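Local coordinates for protein probable acetyltransferase (Pseudomonas aeruginosa PAO1, PDB 2EUI) that probably transfers an acyl group, most likely acetyl, to a still unidentified acceptor, as a dimeric member of the GNAT acetyltransferase family, at residues E39-R44 and F63-P68. Residues are numbered along the deposited sequence; the frame is centred on the assembly and turned at random.
Sequences EKRLRR and FCQLYP
Arg41 reaches from helix 31-44 to Gln65 and Tyr67 on strand 60-71, a slender contact in which a single arginine side chain bridges the helix and the central strand of the sheet in the GNAT acetyltransferase fold. The touching is done by the methylene part of the arginine: CG of Arg41 packs against the amide end of Gln65 and lies 4.4 Å from CE1 of Tyr67, approaching that ring obliquely. With chi1 near -173° and the chain extended, Gln65 carries its amide out from the strand toward the helix, long enough to meet Arg41, which it crosses at about a right angle. A long, flexible arginine suits this buried spot because its aliphatic part can pack while its charge is answered elsewhere: the chain bends at chi2 and chi3, and NH1 forms a salt bridge with OE1 of Glu46, a little further along the chain. Phe37 of the same helix and Phe70 of the second subunit each make a cation-pi contact with Arg41, so the site belongs partly to the dimer interface. Tyr67 combines an aromatic surface with a polar end: its ring meets Phe70 of that subunit edge-to-face, and a hydrogen bond joins its OH and OG of Ser72 of the second subunit. On the helix itself, Arg43 grips Glu39 side-on in an i to i+4 salt bridge, NE and NH2 each 3.2 Å from the single carboxylate oxygen OE2.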
ATOM      1  N   GLU A  39     -10.189  -5.255  13.755  1.00 22.62           N
ATOM      2  CA  GLU A  39      -9.524  -5.517  15.010  1.00 25.24           C
ATOM      3  C   GLU A  39      -8.033  -5.668  14.736  1.00 24.25           C
ATOM      4  O   GLU A  39      -7.215  -4.984  15.340  1.00 23.67           O
ATOM      5  CB  GLU A  39     -10.079  -6.786  15.649  1.00 27.79           C
ATOM      6  CG  GLU A  39     -10.224  -6.700  17.154  1.00 34.15           C
ATOM      7  CD  GLU A  39     -10.361  -8.069  17.793  1.00 38.75           C
ATOM      8  OE1 GLU A  39     -11.169  -8.878  17.279  1.00 41.56           O
ATOM      9  OE2 GLU A  39      -9.661  -8.333  18.804  1.00 40.83           O
ATOM     10  N   LYS A  40      -7.682  -6.553  13.809  1.00 24.98           N
ATOM     11  CA  LYS A  40      -6.284  -6.771  13.472  1.00 23.95           C
ATOM     12  C   LYS A  40      -5.587  -5.466  13.157  1.00 24.58           C
ATOM     13  O   LYS A  40      -4.456  -5.249  13.583  1.00 25.82           O
ATOM     14  CB  LYS A  40      -6.158  -7.702  12.277  1.00 21.99           C
ATOM     15  CG  LYS A  40      -6.583  -9.108  12.564  1.00 20.54           C
ATOM     16  CD  LYS A  40      -6.209  -9.994  11.411  1.00 19.03           C
ATOM     17  CE  LYS A  40      -6.638 -11.423  11.669  1.00 17.28           C
ATOM     18  NZ  LYS A  40      -6.215 -12.305  10.555  1.00 15.18           N
ATOM     19  N   ARG A  41      -6.267  -4.596  12.418  1.00 24.20           N
ATOM     20  CA  ARG A  41      -5.701  -3.305  12.039  1.00 24.20           C
ATOM     21  C   ARG A  41      -5.557  -2.375  13.229  1.00 24.06           C
ATOM     22  O   ARG A  41      -4.495  -1.784  13.428  1.00 24.66           O
ATOM     23  CB  ARG A  41      -6.556  -2.655  10.942  1.00 24.59           C
ATOM     24  CG  ARG A  41      -5.793  -2.460   9.634  1.00 24.95           C
ATOM     25  CD  ARG A  41      -4.976  -3.697   9.277  1.00 22.57           C
ATOM     26  NE  ARG A  41      -5.835  -4.757   8.778  1.00 19.70           N
ATOM     27  CZ  ARG A  41      -5.534  -6.052   8.803  1.00 19.58           C
ATOM     28  NH1 ARG A  41      -4.385  -6.478   9.314  1.00 18.13           N
ATOM     29  NH2 ARG A  41      -6.387  -6.927   8.300  1.00 18.96           N
ATOM     30  N   LEU A  42      -6.623  -2.237  14.014  1.00 23.20           N
ATOM     31  CA  LEU A  42      -6.570  -1.396  15.203  1.00 22.10           C
ATOM     32  C   LEU A  42      -5.573  -2.001  16.177  1.00 21.41           C
ATOM     33  O   LEU A  42      -4.615  -1.354  16.583  1.00 21.30           O
ATOM     34  CB  LEU A  42      -7.945  -1.304  15.881  1.00 21.59           C
ATOM     35  CG  LEU A  42      -8.996  -0.390  15.245  1.00 21.63           C
ATOM     36  CD1 LEU A  42     -10.329  -0.543  15.953  1.00 21.55           C
ATOM     37  CD2 LEU A  42      -8.511   1.040  15.325  1.00 21.90           C
ATOM     38  N   ARG A  43      -5.787  -3.261  16.526  1.00 21.47           N
ATOM     39  CA  ARG A  43      -4.914  -3.957  17.467  1.00 24.17           C
ATOM     40  C   ARG A  43      -3.424  -3.989  17.077  1.00 24.24           C
ATOM     41  O   ARG A  43      -2.558  -3.756  17.924  1.00 24.57           O
ATOM     42  CB  ARG A  43      -5.439  -5.381  17.692  1.00 24.54           C
ATOM     43  CG  ARG A  43      -4.782  -6.139  18.831  1.00 25.89           C
ATOM     44  CD  ARG A  43      -5.396  -7.521  18.997  1.00 26.83           C
ATOM     45  NE  ARG A  43      -6.723  -7.497  19.618  1.00 27.99           N
ATOM     46  CZ  ARG A  43      -6.934  -7.341  20.923  1.00 28.73           C
ATOM     47  NH1 ARG A  43      -5.904  -7.196  21.746  1.00 28.22           N
ATOM     48  NH2 ARG A  43      -8.168  -7.343  21.408  1.00 27.75           N
ATOM     49  N   ARG A  44      -3.119  -4.267  15.812  1.00 24.39           N
ATOM     50  CA  ARG A  44      -1.722  -4.322  15.376  1.00 25.86           C
ATOM     51  C   ARG A  44      -1.185  -2.956  14.987  1.00 26.48           C
ATOM     52  O   ARG A  44       0.000  -2.807  14.715  1.00 25.74           O
ATOM     53  CB  ARG A  44      -1.561  -5.285  14.193  1.00 25.07           C
ATOM     54  CG  ARG A  44      -1.985  -6.700  14.506  1.00 23.38           C
ATOM     55  CD  ARG A  44      -1.923  -7.641  13.310  1.00 22.74           C
ATOM     56  NE  ARG A  44      -2.719  -8.834  13.599  1.00 23.18           N
ATOM     57  CZ  ARG A  44      -2.802  -9.909  12.823  1.00 22.93           C
ATOM     58  NH1 ARG A  44      -2.128  -9.969  11.684  1.00 23.49           N
ATOM     59  NH2 ARG A  44      -3.578 -10.919  13.185  1.00 22.19           N
ATOM     60  N   PHE A  63     -15.873   8.118   8.573  1.00 27.38           N
ATOM     61  CA  PHE A  63     -14.560   7.679   8.967  1.00 26.84           C
ATOM     62  C   PHE A  63     -13.619   7.628   7.774  1.00 25.75           C
ATOM     63  O   PHE A  63     -14.039   7.650   6.621  1.00 25.03           O
ATOM     64  CB  PHE A  63     -14.650   6.313   9.646  1.00 25.29           C
ATOM     65  CG  PHE A  63     -14.885   5.193   8.694  1.00 24.70           C
ATOM     66  CD1 PHE A  63     -13.819   4.578   8.050  1.00 23.32           C
ATOM     67  CD2 PHE A  63     -16.174   4.795   8.381  1.00 24.29           C
ATOM     68  CE1 PHE A  63     -14.040   3.590   7.104  1.00 22.99           C
ATOM     69  CE2 PHE A  63     -16.399   3.801   7.431  1.00 23.52           C
ATOM     70  CZ  PHE A  63     -15.334   3.201   6.794  1.00 22.42           C
ATOM     71  N   CYS A  64     -12.335   7.538   8.076  1.00 27.26           N
ATOM     72  CA  CYS A  64     -11.307   7.503   7.054  1.00 27.65           C
ATOM     73  C   CYS A  64     -10.206   6.495   7.431  1.00 24.36           C
ATOM     74  O   CYS A  64      -9.928   6.285   8.610  1.00 23.99           O
ATOM     75  CB  CYS A  64     -10.743   8.924   6.918  1.00 28.85           C
ATOM     76  SG  CYS A  64      -9.273   9.067   5.949  1.00 36.07           S
ATOM     77  N   GLN A  65      -9.609   5.847   6.438  1.00 20.23           N
ATOM     78  CA  GLN A  65      -8.530   4.903   6.723  1.00 21.32           C
ATOM     79  C   GLN A  65      -7.363   5.024   5.750  1.00 20.74           C
ATOM     80  O   GLN A  65      -7.539   5.100   4.528  1.00 21.56           O
ATOM     81  CB  GLN A  65      -9.022   3.446   6.749  1.00 18.88           C
ATOM     82  CG  GLN A  65      -7.953   2.448   7.205  1.00 15.02           C
ATOM     83  CD  GLN A  65      -8.511   1.044   7.457  1.00 16.65           C
ATOM     84  OE1 GLN A  65      -9.235   0.480   6.621  1.00 16.96           O
ATOM     85  NE2 GLN A  65      -8.167   0.474   8.607  1.00 12.81           N
ATOM     86  N   LEU A  66      -6.165   5.062   6.315  1.00 20.52           N
ATOM     87  CA  LEU A  66      -4.963   5.160   5.518  1.00 21.49           C
ATOM     88  C   LEU A  66      -4.035   4.043   5.939  1.00 21.16           C
ATOM     89  O   LEU A  66      -4.048   3.625   7.094  1.00 21.74           O
ATOM     90  CB  LEU A  66      -4.275   6.512   5.747  1.00 23.06           C
ATOM     91  CG  LEU A  66      -5.055   7.801   5.462  1.00 23.14           C
ATOM     92  CD1 LEU A  66      -5.947   8.157   6.638  1.00 24.44           C
ATOM     93  CD2 LEU A  66      -4.079   8.913   5.223  1.00 24.09           C
ATOM     94  N   TYR A  67      -3.248   3.541   4.993  1.00 20.78           N
ATOM     95  CA  TYR A  67      -2.274   2.496   5.296  1.00 20.37           C
ATOM     96  C   TYR A  67      -0.875   3.063   5.135  1.00 19.69           C
ATOM     97  O   TYR A  67      -0.547   3.644   4.106  1.00 18.65           O
ATOM     98  CB  TYR A  67      -2.440   1.290   4.369  1.00 21.25           C
ATOM     99  CG  TYR A  67      -3.778   0.613   4.489  1.00 22.59           C
ATOM    100  CD1 TYR A  67      -4.332   0.341   5.742  1.00 23.18           C
ATOM    101  CD2 TYR A  67      -4.507   0.259   3.354  1.00 22.37           C
ATOM    102  CE1 TYR A  67      -5.584  -0.264   5.861  1.00 24.04           C
ATOM    103  CE2 TYR A  67      -5.759  -0.347   3.461  1.00 22.17           C
ATOM    104  CZ  TYR A  67      -6.290  -0.604   4.717  1.00 23.57           C
ATOM    105  OH  TYR A  67      -7.514  -1.219   4.836  1.00 23.96           O
ATOM    106  N   PRO A  68      -0.032   2.903   6.161  1.00 19.30           N
ATOM    107  CA  PRO A  68       1.347   3.398   6.138  1.00 20.40           C
ATOM    108  C   PRO A  68       2.206   2.660   5.104  1.00 21.15           C
ATOM    109  O   PRO A  68       2.122   1.438   4.980  1.00 20.02           O
ATOM    110  CB  PRO A  68       1.819   3.136   7.559  1.00 18.21           C
ATOM    111  CG  PRO A  68       1.115   1.856   7.888  1.00 17.98           C
ATOM    112  CD  PRO A  68      -0.286   2.129   7.389  1.00 18.81           C
TER